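Local coordinates for protein chloride intracellular channel exc-4 (Caenorhabditis elegans, PDB 2YV9) that may insert into membranes to form chloride channels and is required to regulate lumen size as the excretory canal grows, at residues H201-G206 against G211-H216; H220-I225 against H269-K274; E68-N73 against A77-M82; Y23-G28 against Y248-N253. All blocks are in the same frame, centred on the assembly; numbering follows the deposited sequence. Where two conformers were deposited one is given.

Interaction 1 of 4, residues H201-G206 against G211-H216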
loop_
_atom_site.group_PDB
_atom_site.type_symbol
_atom_site.label_atom_id
_atom_site.label_comp_id
_atom_site.label_asym_id
_atom_site.label_seq_id
_atom_site.Cartn_x
_atom_site.Cartn_y
_atom_site.Cartn_z
ATOM N N HIS A 201 10.359 -14.884 8.596
ATOM C CA HIS A 201 9.453 -15.655 7.714
ATOM C C HIS A 201 10.235 -16.798 7.019
ATOM O O HIS A 201 9.796 -17.966 6.960
ATOM C CB HIS A 201 8.785 -14.802 6.632
ATOM C CG HIS A 201 7.670 -13.947 7.125
ATOM N ND1 HIS A 201 6.562 -13.659 6.351
ATOM C CD2 HIS A 201 7.452 -13.372 8.334
ATOM C CE1 HIS A 201 5.751 -12.877 7.046
ATOM N NE2 HIS A 201 6.253 -12.703 8.261
ATOM N N ILE A 202 11.408 -16.452 6.468
ATOM C CA ILE A 202 12.168 -17.432 5.741
ATOM C C ILE A 202 12.576 -18.557 6.703
ATOM O O ILE A 202 12.560 -19.739 6.344
ATOM C CB ILE A 202 13.422 -16.779 5.111
ATOM C CG1 ILE A 202 12.968 -15.940 3.939
ATOM C CG2 ILE A 202 14.359 -17.783 4.674
ATOM C CD1 ILE A 202 14.046 -15.052 3.296
ATOM N N ARG A 203 12.960 -18.200 7.947
ATOM C CA ARG A 203 13.395 -19.220 8.903
ATOM C C ARG A 203 12.258 -20.189 9.264
ATOM O O ARG A 203 12.390 -21.409 9.174
ATOM C CB ARG A 203 13.924 -18.576 10.182
ATOM C CG ARG A 203 15.020 -19.369 10.831
ATOM C CD ARG A 203 14.556 -20.343 11.852
ATOM N NE ARG A 203 15.618 -21.264 12.273
ATOM C CZ ARG A 203 15.915 -21.569 13.536
ATOM N NH1 ARG A 203 15.254 -21.051 14.548
ATOM N NH2 ARG A 203 16.857 -22.462 13.787
ATOM N N ILE A 204 11.128 -19.618 9.639
ATOM C CA ILE A 204 9.939 -20.411 10.022
ATOM C C ILE A 204 9.432 -21.238 8.854
ATOM O O ILE A 204 9.151 -22.431 9.013
ATOM C CB ILE A 204 8.815 -19.497 10.554
ATOM C CG1 ILE A 204 9.227 -18.749 11.825
ATOM C CG2 ILE A 204 7.523 -20.304 10.864
ATOM C CD1 ILE A 204 9.821 -19.627 12.921
ATOM N N ILE A 205 9.275 -20.631 7.687
ATOM C CA ILE A 205 8.735 -21.360 6.518
ATOM C C ILE A 205 9.767 -22.404 6.043
ATOM O O ILE A 205 9.439 -23.528 5.666
ATOM C CB ILE A 205 8.328 -20.417 5.390
ATOM C CG1 ILE A 205 7.150 -19.563 5.830
ATOM C CG2 ILE A 205 7.956 -21.199 4.076
ATOM C CD1 ILE A 205 5.932 -20.390 6.337
ATOM N N GLY A 206 11.048 -22.045 6.073
ATOM C CA GLY A 206 12.065 -23.055 5.796
ATOM C C GLY A 206 11.989 -24.304 6.653
ATOM O O GLY A 206 11.979 -25.460 6.120
ATOM N N GLY A 211 11.931 -27.386 4.209
ATOM C CA GLY A 211 12.971 -28.395 4.449
ATOM C C GLY A 211 14.392 -27.845 4.535
ATOM O O GLY A 211 15.338 -28.521 4.172
ATOM N N PHE A 212 14.554 -26.642 5.109
ATOM C CA PHE A 212 15.868 -26.041 5.203
ATOM C C PHE A 212 15.880 -24.974 6.299
ATOM O O PHE A 212 14.846 -24.425 6.658
ATOM C CB PHE A 212 16.312 -25.472 3.843
ATOM C CG PHE A 212 15.658 -24.158 3.469
ATOM C CD1 PHE A 212 16.246 -22.942 3.822
ATOM C CD2 PHE A 212 14.470 -24.126 2.749
ATOM C CE1 PHE A 212 15.675 -21.729 3.497
ATOM C CE2 PHE A 212 13.873 -22.915 2.418
ATOM C CZ PHE A 212 14.486 -21.710 2.759
ATOM N N ASP A 213 17.079 -24.723 6.833
ATOM C CA ASP A 213 17.299 -23.625 7.771
ATOM C C ASP A 213 18.223 -22.625 7.071
ATOM O O ASP A 213 18.832 -22.914 6.020
ATOM C CB ASP A 213 17.981 -24.134 9.040
ATOM C CG ASP A 213 17.727 -23.246 10.261
ATOM O OD1 ASP A 213 17.066 -22.199 10.160
ATOM O OD2 ASP A 213 18.153 -23.665 11.357
ATOM N N ILE A 214 18.288 -21.439 7.658
ATOM C CA ILE A 214 19.158 -20.384 7.146
ATOM C C ILE A 214 20.560 -20.922 7.471
ATOM O O ILE A 214 20.779 -21.341 8.597
ATOM C CB ILE A 214 18.858 -19.047 7.854
ATOM C CG1 ILE A 214 17.515 -18.442 7.423
ATOM C CG2 ILE A 214 20.019 -18.036 7.630
ATOM C CD1 ILE A 214 17.109 -17.279 8.239
ATOM N N PRO A 215 21.478 -21.019 6.473
ATOM C CA PRO A 215 22.715 -21.753 6.752
ATOM C C PRO A 215 23.452 -21.325 8.011
ATOM O O PRO A 215 23.630 -20.120 8.255
ATOM C CB PRO A 215 23.540 -21.528 5.499
ATOM C CG PRO A 215 22.501 -21.375 4.386
ATOM C CD PRO A 215 21.367 -20.641 5.054
ATOM N N HIS A 216 23.894 -22.294 8.804
ATOM C CA HIS A 216 24.468 -22.041 10.137
ATOM C C HIS A 216 25.868 -21.395 10.115
ATOM O O HIS A 216 26.351 -20.871 11.120
ATOM C CB HIS A 216 24.476 -23.381 10.899
ATOM C CG HIS A 216 23.109 -23.852 11.253
ATOM N ND1 HIS A 216 22.876 -24.956 12.048
ATOM C CD2 HIS A 216 21.885 -23.370 10.909
ATOM C CE1 HIS A 216 21.576 -25.114 12.202
ATOM N NE2 HIS A 216 20.948 -24.168 11.529
#
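R203 and D213 form a side-on, two-point salt bridge. R203 NE gives a nearly straight bond to D213 OD1 at 2.7 Å, and R203 NH2 gives another to D213 OD2 at 3.0 Å. Both oxygens are met on their syn side and lie in the guanidinium plane. The two flat groups are only 21° apart. The R203 chain bends at chi2 (-92°), which turns the guanidinium toward the loop. D213 OD2 also accepts from H216 NE2 at 2.8 Å, this time from above the carboxylate plane. Two donors thus hold that oxygen and hinder rotation of the carboxylate. With an alanine at position 203, D213 would probably lose its charge partner and keep only the H216 bond of the two, its carboxylate freer to turn.

The backbone bonds end helix 190-210 in the all-helical C-terminal domain of this GST fold. G206 O accepts from G211 N at 2.7 Å and from F212 N at 3.0 Å. G211 leaves the helix with positive phi (88°), and the chain then turns back beside the helix.

Apolar contacts fill the rest. G206 CA lies over one face of the F212 ring, 4.0 Å from its centroid, in a CH-pi contact. I202 CG2 approaches the same ring obliquely and also meets I214 CG1. I214 CD1 lies 3.9 Å from R203 CG, against the aliphatic part of the arginine. Y161 meets F212 edge-to-face.

Interaction 2 of 4, residues H220-I225 against H269-K274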
loop_
_atom_site.group_PDB
_atom_site.type_symbol
_atom_site.label_atom_id
_atom_site.label_comp_id
_atom_site.label_asym_id
_atom_site.label_seq_id
_atom_site.Cartn_x
_atom_site.Cartn_y
_atom_site.Cartn_z
ATOM N N HIS A 220 27.365 -13.714 10.997
ATOM C CA HIS A 220 26.976 -12.301 11.107
ATOM C C HIS A 220 25.476 -12.147 10.872
ATOM O O HIS A 220 24.811 -11.384 11.553
ATOM C CB HIS A 220 27.758 -11.423 10.151
ATOM C CG HIS A 220 29.159 -11.165 10.626
ATOM N ND1 HIS A 220 30.157 -12.101 10.477
ATOM C CD2 HIS A 220 29.671 -10.175 11.389
ATOM C CE1 HIS A 220 31.259 -11.646 11.057
ATOM N NE2 HIS A 220 30.981 -10.492 11.639
ATOM N N LEU A 221 24.969 -12.909 9.894
ATOM C CA LEU A 221 23.524 -12.890 9.609
ATOM C C LEU A 221 22.780 -13.415 10.815
ATOM O O LEU A 221 21.729 -12.870 11.179
ATOM C CB LEU A 221 23.224 -13.732 8.402
ATOM C CG LEU A 221 21.760 -13.867 7.974
ATOM C CD1 LEU A 221 21.256 -12.546 7.588
ATOM C CD2 LEU A 221 21.639 -14.874 6.846
ATOM N N TRP A 222 23.268 -14.526 11.380
ATOM C CA TRP A 222 22.576 -15.128 12.535
ATOM C C TRP A 222 22.654 -14.180 13.705
ATOM O O TRP A 222 21.725 -14.064 14.518
ATOM C CB TRP A 222 23.138 -16.505 12.860
ATOM C CG TRP A 222 22.440 -17.608 12.104
ATOM C CD1 TRP A 222 22.920 -18.344 11.088
ATOM C CD2 TRP A 222 21.131 -18.091 12.377
ATOM N NE1 TRP A 222 21.986 -19.287 10.704
ATOM C CE2 TRP A 222 20.868 -19.117 11.489
ATOM C CE3 TRP A 222 20.150 -17.728 13.294
ATOM C CZ2 TRP A 222 19.629 -19.777 11.478
ATOM C CZ3 TRP A 222 18.945 -18.377 13.290
ATOM C CH2 TRP A 222 18.698 -19.380 12.420
ATOM N N ALA A 223 23.771 -13.451 13.829
ATOM C CA ALA A 223 23.843 -12.432 14.854
ATOM C C ALA A 223 22.792 -11.295 14.701
ATOM O O ALA A 223 22.235 -10.778 15.666
ATOM C CB ALA A 223 25.234 -11.812 14.920
ATOM N N TYR A 224 22.516 -10.939 13.462
ATOM C CA TYR A 224 21.513 -9.943 13.134
ATOM C C TYR A 224 20.102 -10.511 13.436
ATOM O O TYR A 224 19.229 -9.812 13.972
ATOM C CB TYR A 224 21.677 -9.565 11.665
ATOM C CG TYR A 224 20.677 -8.608 11.103
ATOM C CD1 TYR A 224 20.819 -7.222 11.251
ATOM C CD2 TYR A 224 19.569 -9.072 10.364
ATOM C CE1 TYR A 224 19.906 -6.378 10.774
ATOM C CE2 TYR A 224 18.636 -8.172 9.858
ATOM C CZ TYR A 224 18.838 -6.847 10.008
ATOM O OH TYR A 224 17.946 -5.949 9.517
ATOM N N ILE A 225 19.893 -11.794 13.163
ATOM C CA ILE A 225 18.601 -12.412 13.540
ATOM C C ILE A 225 18.473 -12.400 15.083
ATOM O O ILE A 225 17.425 -12.074 15.665
ATOM C CB ILE A 225 18.498 -13.821 12.955
ATOM C CG1 ILE A 225 18.398 -13.723 11.413
ATOM C CG2 ILE A 225 17.277 -14.580 13.566
ATOM C CD1 ILE A 225 18.683 -15.009 10.669
ATOM N N HIS A 269 11.850 -18.024 18.667
ATOM C CA HIS A 269 12.940 -17.095 18.550
ATOM C C HIS A 269 14.192 -17.701 19.143
ATOM O O HIS A 269 14.700 -17.212 20.143
ATOM C CB HIS A 269 12.597 -15.802 19.300
ATOM C CG HIS A 269 11.481 -15.035 18.683
ATOM N ND1 HIS A 269 10.920 -13.921 19.264
ATOM C CD2 HIS A 269 10.833 -15.216 17.509
ATOM C CE1 HIS A 269 9.986 -13.439 18.470
ATOM N NE2 HIS A 269 9.893 -14.222 17.411
ATOM N N THR A 270 14.685 -18.728 18.482
ATOM C CA THR A 270 15.753 -19.561 18.997
ATOM C C THR A 270 16.830 -19.698 17.958
ATOM O O THR A 270 16.575 -20.124 16.843
ATOM C CB THR A 270 15.172 -20.937 19.300
ATOM O OG1 THR A 270 14.268 -20.788 20.401
ATOM C CG2 THR A 270 16.259 -21.923 19.635
ATOM N N ILE A 271 18.044 -19.344 18.342
ATOM C CA ILE A 271 19.208 -19.467 17.520
ATOM C C ILE A 271 19.818 -20.872 17.666
ATOM O O ILE A 271 19.901 -21.400 18.780
ATOM C CB ILE A 271 20.279 -18.448 18.004
ATOM C CG1 ILE A 271 19.683 -17.024 18.023
ATOM C CG2 ILE A 271 21.535 -18.551 17.124
ATOM C CD1 ILE A 271 19.120 -16.546 16.673
ATOM N N PRO A 272 20.240 -21.495 16.553
ATOM C CA PRO A 272 20.896 -22.793 16.734
ATOM C C PRO A 272 22.102 -22.732 17.694
ATOM O O PRO A 272 22.820 -21.710 17.787
ATOM C CB PRO A 272 21.348 -23.174 15.324
ATOM C CG PRO A 272 20.391 -22.444 14.437
ATOM C CD PRO A 272 20.135 -21.132 15.128
ATOM N N GLU A 273 22.351 -23.877 18.334
ATOM C CA GLU A 273 23.319 -23.929 19.422
ATOM C C GLU A 273 24.740 -23.546 19.016
ATOM O O GLU A 273 25.414 -22.768 19.715
ATOM C CB GLU A 273 23.348 -25.347 20.020
ATOM C CG GLU A 273 24.366 -25.559 21.141
ATOM C CD GLU A 273 24.091 -26.850 21.880
ATOM O OE1 GLU A 273 24.618 -27.890 21.422
ATOM O OE2 GLU A 273 23.285 -26.817 22.839
ATOM N N LYS A 274 25.220 -24.191 17.954
ATOM C CA LYS A 274 26.613 -24.001 17.500
ATOM C C LYS A 274 26.757 -22.600 16.955
ATOM O O LYS A 274 27.818 -21.984 17.062
ATOM C CB LYS A 274 26.966 -25.014 16.421
ATOM C CG LYS A 274 28.416 -24.942 15.905
ATOM C CD LYS A 274 29.452 -24.881 17.030
ATOM C CE LYS A 274 30.862 -25.052 16.492
ATOM N NZ LYS A 274 31.822 -25.132 17.629
#
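The indole of W222 projects from helix 219-228 and meets the bend at I271 and P272. The proline ring is the main bump. Its CD sits over one face of the six-membered ring, 3.6 Å from the centroid and 18° off the normal, a CH-pi contact. P272 CG trails toward the W222 CH2 and CZ2 side. The two side chains cross at about a right angle.

I271 approaches the indole at its edge. Its CD1 lies near the ring plane, 3.7 Å from W222 CE3. The I271 chain has CG1 beside the backbone N (chi1 -55°), and a second bend at chi2 (-57°) takes CD1 into the hollow between W222 and I225. There I271 CD1 also meets I225 CG2 at 4.1 Å. I225 CD1 packs over the indole face opposite P272, so the ring is held between an isoleucine and a proline.

P272 is the N-cap residue of helix 273-280. V275 and L276 of that helix add to the packing on W222 and I271. W222 NE1 bonds to I214 O, which satisfies the polar edge of the indole. Between 220-225 and 269-274 only carbons meet, and the fit rests on shape and CH-pi attraction rather than on charge.

Interaction 3 of 4, residues E68-N73 against A77-M82. With CA (calcium ion), chain C.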
loop_
_atom_site.group_PDB
_atom_site.type_symbol
_atom_site.label_atom_id
_atom_site.label_comp_id
_atom_site.label_asym_id
_atom_site.label_seq_id
_atom_site.Cartn_x
_atom_site.Cartn_y
_atom_site.Cartn_z
ATOM N N GLU A 68 -17.599 -7.541 6.755
ATOM C CA GLU A 68 -18.462 -6.487 6.210
ATOM C C GLU A 68 -18.163 -5.100 6.763
ATOM O O GLU A 68 -18.174 -4.119 6.016
ATOM C CB GLU A 68 -19.956 -6.807 6.466
ATOM C CG GLU A 68 -20.946 -5.694 5.994
ATOM C CD GLU A 68 -22.424 -6.040 6.258
ATOM O OE1 GLU A 68 -22.694 -7.016 6.997
ATOM O OE2 GLU A 68 -23.317 -5.328 5.727
ATOM N N ALA A 69 -17.934 -5.004 8.073
ATOM C CA ALA A 69 -17.700 -3.704 8.698
ATOM C C ALA A 69 -16.385 -3.099 8.219
ATOM O O ALA A 69 -16.285 -1.887 8.048
ATOM C CB ALA A 69 -17.706 -3.800 10.229
ATOM N N PHE A 70 -15.396 -3.951 8.002
ATOM C CA PHE A 70 -14.065 -3.466 7.585
ATOM C C PHE A 70 -14.096 -2.986 6.157
ATOM O O PHE A 70 -13.531 -1.957 5.827
ATOM C CB PHE A 70 -12.998 -4.542 7.690
ATOM C CG PHE A 70 -11.651 -4.050 7.279
ATOM C CD1 PHE A 70 -10.971 -3.130 8.072
ATOM C CD2 PHE A 70 -11.096 -4.439 6.085
ATOM C CE1 PHE A 70 -9.737 -2.644 7.690
ATOM C CE2 PHE A 70 -9.845 -3.966 5.709
ATOM C CZ PHE A 70 -9.184 -3.043 6.494
ATOM N N LYS A 71 -14.797 -3.734 5.306
ATOM C CA LYS A 71 -15.007 -3.339 3.926
ATOM C C LYS A 71 -15.755 -2.030 3.839
ATOM O O LYS A 71 -15.435 -1.198 3.010
ATOM C CB LYS A 71 -15.775 -4.423 3.162
ATOM C CG LYS A 71 -14.992 -5.710 2.970
ATOM C CD LYS A 71 -15.791 -6.724 2.168
ATOM C CE LYS A 71 -15.014 -8.018 1.938
ATOM N NZ LYS A 71 -15.785 -8.983 1.074
ATOM N N LYS A 72 -16.766 -1.847 4.688
ATOM C CA LYS A 72 -17.574 -0.657 4.612
ATOM C C LYS A 72 -16.856 0.543 5.231
ATOM O O LYS A 72 -16.938 1.662 4.713
ATOM C CB LYS A 72 -18.898 -0.880 5.352
ATOM C CG LYS A 72 -19.921 0.183 5.058
ATOM C CD LYS A 72 -21.159 0.035 5.935
ATOM C CE LYS A 72 -21.869 -1.270 5.740
ATOM N NZ LYS A 72 -23.273 -1.169 6.237
ATOM N N ASN A 73 -16.193 0.313 6.358
ATOM C CA ASN A 73 -15.430 1.400 7.017
ATOM C C ASN A 73 -14.254 1.970 6.209
ATOM O O ASN A 73 -14.001 3.174 6.274
ATOM C CB ASN A 73 -14.951 0.971 8.401
ATOM C CG ASN A 73 -16.080 0.850 9.390
ATOM O OD1 ASN A 73 -17.220 1.215 9.106
ATOM N ND2 ASN A 73 -15.773 0.343 10.569
ATOM N N ALA A 77 -9.937 -0.648 1.185
ATOM C CA ALA A 77 -8.527 -0.530 1.514
ATOM C C ALA A 77 -8.125 -1.694 2.389
ATOM O O ALA A 77 -8.942 -2.184 3.176
ATOM C CB ALA A 77 -8.282 0.793 2.211
ATOM N N GLN A 78 -6.848 -2.112 2.300
ATOM C CA GLN A 78 -6.366 -3.245 3.078
ATOM C C GLN A 78 -5.364 -2.796 4.124
ATOM O O GLN A 78 -4.658 -1.757 3.900
ATOM C CB GLN A 78 -5.618 -4.233 2.154
ATOM C CG GLN A 78 -6.526 -4.860 1.093
ATOM C CD GLN A 78 -7.687 -5.592 1.721
ATOM O OE1 GLN A 78 -8.871 -5.228 1.540
ATOM N NE2 GLN A 78 -7.376 -6.617 2.489
ATOM N N PRO A 79 -5.246 -3.583 5.216
ATOM C CA PRO A 79 -4.189 -3.284 6.144
ATOM C C PRO A 79 -2.867 -3.423 5.444
ATOM O O PRO A 79 -2.758 -4.167 4.475
ATOM C CB PRO A 79 -4.341 -4.335 7.243
ATOM C CG PRO A 79 -5.711 -4.849 7.112
ATOM C CD PRO A 79 -6.027 -4.742 5.672
ATOM N N PRO A 80 -1.854 -2.675 5.919
ATOM C CA PRO A 80 -1.913 -1.734 7.031
ATOM C C PRO A 80 -2.644 -0.436 6.703
ATOM O O PRO A 80 -2.564 0.106 5.583
ATOM C CB PRO A 80 -0.446 -1.394 7.271
ATOM C CG PRO A 80 0.190 -1.584 5.924
ATOM C CD PRO A 80 -0.521 -2.683 5.269
ATOM N N ILE A 81 -3.373 0.049 7.711
ATOM C CA ILE A 81 -4.073 1.318 7.654
ATOM C C ILE A 81 -3.767 2.015 9.002
ATOM O O ILE A 81 -3.832 1.388 10.055
ATOM C CB ILE A 81 -5.631 1.152 7.526
ATOM C CG1 ILE A 81 -5.959 0.652 6.135
ATOM C CG2 ILE A 81 -6.324 2.461 7.691
ATOM C CD1 ILE A 81 -7.365 0.079 6.059
ATOM N N MET A 82 -3.473 3.312 8.966
ATOM C CA MET A 82 -3.142 4.083 10.155
ATOM C C MET A 82 -4.102 5.245 10.293
ATOM O O MET A 82 -4.382 5.962 9.274
ATOM C CB MET A 82 -1.689 4.557 10.133
ATOM C CG MET A 82 -1.225 5.112 11.483
ATOM S SD MET A 82 0.553 5.427 11.481
ATOM C CE MET A 82 0.758 6.804 10.395
HETATM CA CA CA C . -2.499 -0.111 2.937
HETATM O O HOH W 1 -11.756 -2.321 3.575
HETATM O O HOH W 2 -2.115 -2.512 1.804
#
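F70 carries the apolar contacts from helix 68-74. Its CG is anti to the backbone N (chi1 -180°), and the ring reaches out to the loop before strand 81-84. F70 CZ meets P79 CD at 3.7 Å and I81 CD1 at 3.6 Å. Both approach the ring obliquely. I81 comes from the opposite direction, while the proline crosses at a slant. Q78 CA lies at the ring edge, near its plane.

The polar link is through water. One water lies within hydrogen-bonding distance of both F70 O (2.9 Å) and A77 O (2.8 Å). It joins the helix backbone to the loop beside the ring. A77 O also lies 3.2 Å from F70 CE2.

Metal bonds hold the other side of the loop. A calcium ion binds Q78 O at 2.9 Å and P80 O at 2.7 Å. A second water and T92 O complete the ligands seen. That water also donates to P79 O.

The peptide before P80 is cis. A cis-proline leading into the strand that follows the helix is a hallmark of the thioredoxin fold. Here it belongs to the N-terminal domain, and C40 of helix 38-52 lies against P79 and P80.

Interaction 4 of 4, residues Y23-G28 against Y248-N253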
loop_
_atom_site.group_PDB
_atom_site.type_symbol
_atom_site.label_atom_id
_atom_site.label_comp_id
_atom_site.label_asym_id
_atom_site.label_seq_id
_atom_site.Cartn_x
_atom_site.Cartn_y
_atom_site.Cartn_z
ATOM N N TYR A 23 -4.095 -0.584 12.069
ATOM C CA TYR A 23 -4.954 -1.731 11.858
ATOM C C TYR A 23 -4.120 -2.700 11.047
ATOM O O TYR A 23 -3.551 -2.318 10.034
ATOM C CB TYR A 23 -6.202 -1.332 11.058
ATOM C CG TYR A 23 -7.205 -0.531 11.853
ATOM C CD1 TYR A 23 -8.306 -1.127 12.433
ATOM C CD2 TYR A 23 -7.007 0.831 12.076
ATOM C CE1 TYR A 23 -9.215 -0.386 13.170
ATOM C CE2 TYR A 23 -7.918 1.572 12.797
ATOM C CZ TYR A 23 -9.012 0.962 13.346
ATOM O OH TYR A 23 -9.905 1.724 14.080
ATOM N N VAL A 24 -4.028 -3.931 11.509
ATOM C CA VAL A 24 -3.235 -4.969 10.874
ATOM C C VAL A 24 -4.136 -6.149 10.480
ATOM O O VAL A 24 -5.104 -6.455 11.147
ATOM C CB VAL A 24 -2.060 -5.435 11.759
ATOM C CG1 VAL A 24 -1.093 -4.229 12.054
ATOM C CG2 VAL A 24 -2.545 -6.142 13.054
ATOM N N LYS A 25 -3.750 -6.838 9.412
ATOM C CA LYS A 25 -4.451 -8.033 9.004
ATOM C C LYS A 25 -4.376 -9.113 10.088
ATOM O O LYS A 25 -3.300 -9.436 10.560
ATOM C CB LYS A 25 -3.834 -8.571 7.711
ATOM C CG LYS A 25 -4.582 -9.782 7.176
ATOM C CD LYS A 25 -3.839 -10.586 6.099
ATOM C CE LYS A 25 -4.576 -11.934 5.874
ATOM N NZ LYS A 25 -4.499 -12.882 7.083
ATOM N N ALA A 26 -5.530 -9.663 10.483
ATOM C CA ALA A 26 -5.594 -10.713 11.483
ATOM C C ALA A 26 -5.214 -12.079 10.900
ATOM O O ALA A 26 -5.375 -12.344 9.700
ATOM C CB ALA A 26 -7.051 -10.800 12.073
ATOM N N SER A 27 -4.835 -12.980 11.798
ATOM C CA SER A 27 -4.667 -14.373 11.457
ATOM C C SER A 27 -5.959 -14.934 10.890
ATOM O O SER A 27 -7.022 -14.630 11.407
ATOM C CB SER A 27 -4.347 -15.164 12.709
ATOM O OG SER A 27 -4.542 -16.554 12.484
ATOM N N GLY A 28 -5.869 -15.756 9.854
ATOM C CA GLY A 28 -7.054 -16.454 9.337
ATOM C C GLY A 28 -7.417 -17.687 10.160
ATOM O O GLY A 28 -8.394 -18.391 9.834
ATOM N N TYR A 248 1.155 -18.228 4.467
ATOM C CA TYR A 248 1.689 -18.703 3.192
ATOM C C TYR A 248 0.806 -19.868 2.733
ATOM O O TYR A 248 0.541 -19.981 1.554
ATOM C CB TYR A 248 3.138 -19.103 3.272
ATOM C CG TYR A 248 4.036 -17.897 3.431
ATOM C CD1 TYR A 248 4.465 -17.187 2.332
ATOM C CD2 TYR A 248 4.357 -17.440 4.687
ATOM C CE1 TYR A 248 5.253 -16.064 2.492
ATOM C CE2 TYR A 248 5.141 -16.345 4.877
ATOM C CZ TYR A 248 5.588 -15.644 3.751
ATOM O OH TYR A 248 6.338 -14.495 3.949
ATOM N N LYS A 249 0.328 -20.686 3.671
ATOM C CA LYS A 249 -0.548 -21.809 3.237
ATOM C C LYS A 249 -1.824 -21.319 2.578
ATOM O O LYS A 249 -2.207 -21.846 1.526
ATOM C CB LYS A 249 -0.780 -22.824 4.369
ATOM C CG LYS A 249 0.454 -23.651 4.600
ATOM C CD LYS A 249 0.313 -24.710 5.662
ATOM C CE LYS A 249 -0.707 -25.736 5.309
ATOM N NZ LYS A 249 -0.521 -26.977 6.117
ATOM N N GLU A 250 -2.460 -20.286 3.142
ATOM C CA GLU A 250 -3.731 -19.797 2.632
ATOM C C GLU A 250 -3.624 -19.181 1.231
ATOM O O GLU A 250 -4.582 -19.275 0.442
ATOM C CB GLU A 250 -4.497 -18.908 3.658
ATOM C CG GLU A 250 -3.974 -17.477 3.918
ATOM C CD GLU A 250 -4.743 -16.703 5.036
ATOM O OE1 GLU A 250 -5.890 -17.111 5.375
ATOM O OE2 GLU A 250 -4.208 -15.666 5.573
ATOM N N GLN A 251 -2.462 -18.608 0.906
ATOM C CA GLN A 251 -2.213 -18.082 -0.453
ATOM C C GLN A 251 -1.622 -19.125 -1.450
ATOM O O GLN A 251 -1.911 -19.047 -2.640
ATOM C CB GLN A 251 -1.291 -16.846 -0.418
ATOM C CG GLN A 251 -1.712 -15.696 0.542
ATOM C CD GLN A 251 -2.988 -14.940 0.141
ATOM O OE1 GLN A 251 -3.402 -14.928 -1.023
ATOM N NE2 GLN A 251 -3.599 -14.275 1.124
ATOM N N MET A 252 -0.763 -20.027 -0.952
ATOM C CA MET A 252 -0.200 -21.154 -1.730
ATOM C C MET A 252 -1.267 -22.298 -1.829
ATOM O O MET A 252 -0.946 -23.403 -2.280
ATOM C CB MET A 252 1.139 -21.689 -1.090
ATOM C CG MET A 252 2.568 -20.944 -1.394
ATOM S SD MET A 252 2.967 -21.013 -3.169
ATOM C CE MET A 252 2.165 -22.516 -3.713
ATOM N N ASN A 253 -2.516 -22.037 -1.405
ATOM C CA ASN A 253 -3.553 -23.072 -1.288
ATOM C C ASN A 253 -3.000 -24.431 -0.864
ATOM O O ASN A 253 -2.991 -25.368 -1.650
ATOM C CB ASN A 253 -4.343 -23.185 -2.594
ATOM C CG ASN A 253 -5.427 -22.135 -2.697
ATOM O OD1 ASN A 253 -5.197 -21.018 -3.180
ATOM N ND2 ASN A 253 -6.631 -22.493 -2.244
HETATM O O HOH W 3 -6.788 -14.441 6.080
HETATM O O HOH W 4 -3.770 -16.543 8.238
#
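K25 and E250 reach toward each other from opposite directions. Their ends form a salt bridge, with K25 NZ 3.2 Å from E250 OE2. The ammonium meets that oxygen nearly along its C-O axis. K25 leaves the strand with CG anti to the backbone N (chi1 -176°) and stays extended until chi4 (-67°). This last bend brings NZ back to the backbone of its own segment. There NZ donates to A26 O at 2.8 Å, 24° from the carbonyl plane. E250 CG lies between its backbone N and carbonyl carbon, and the extended chain beyond it carries the carboxylate to K25 NZ.

Two waters widen the link. One accepts from K25 NZ at 2.9 Å and donates weakly to E250 OE2. The other accepts from G28 N at 2.8 Å and also donates weakly to E250 OE2. That oxygen meets the lysine directly and the G28 backbone only through water. E250 OE1 comes no nearer than 4.2 Å to G28 CA. A methionine in place of K25 would probably leave E250 without its charge partner and lose the bond to A26 O.

This surface contact joins the two domains. K25 ends strand 19-25, which pairs with strands 57-63 and 81-84. E250 lies in the last turn of helix 241-251, whose Y248 packs on helices 117-140 and 190-210. S27 bonds to D243 of the same helix.

Overall arrangement
Interactions 1 and 3 are buried, interaction 2 is partly buried and interaction 4 lies at the surface. Interactions 1 and 2 share the helical C-terminal domain and touch through W222. Yet the first includes a salt bridge on a buried arginine, while the second is purely apolar. Interactions 3 and 4 reach neighbouring strands of one sheet, with I81 O bonded to Y23 N, and both touch the second subunit. Interaction 3 combines ring packing with calcium and water; interaction 4 depends on charge and water. Interaction 4 ties the N-terminal sheet to the helical domain, and within that domain its helix meets interaction 1 through Y248 and H201.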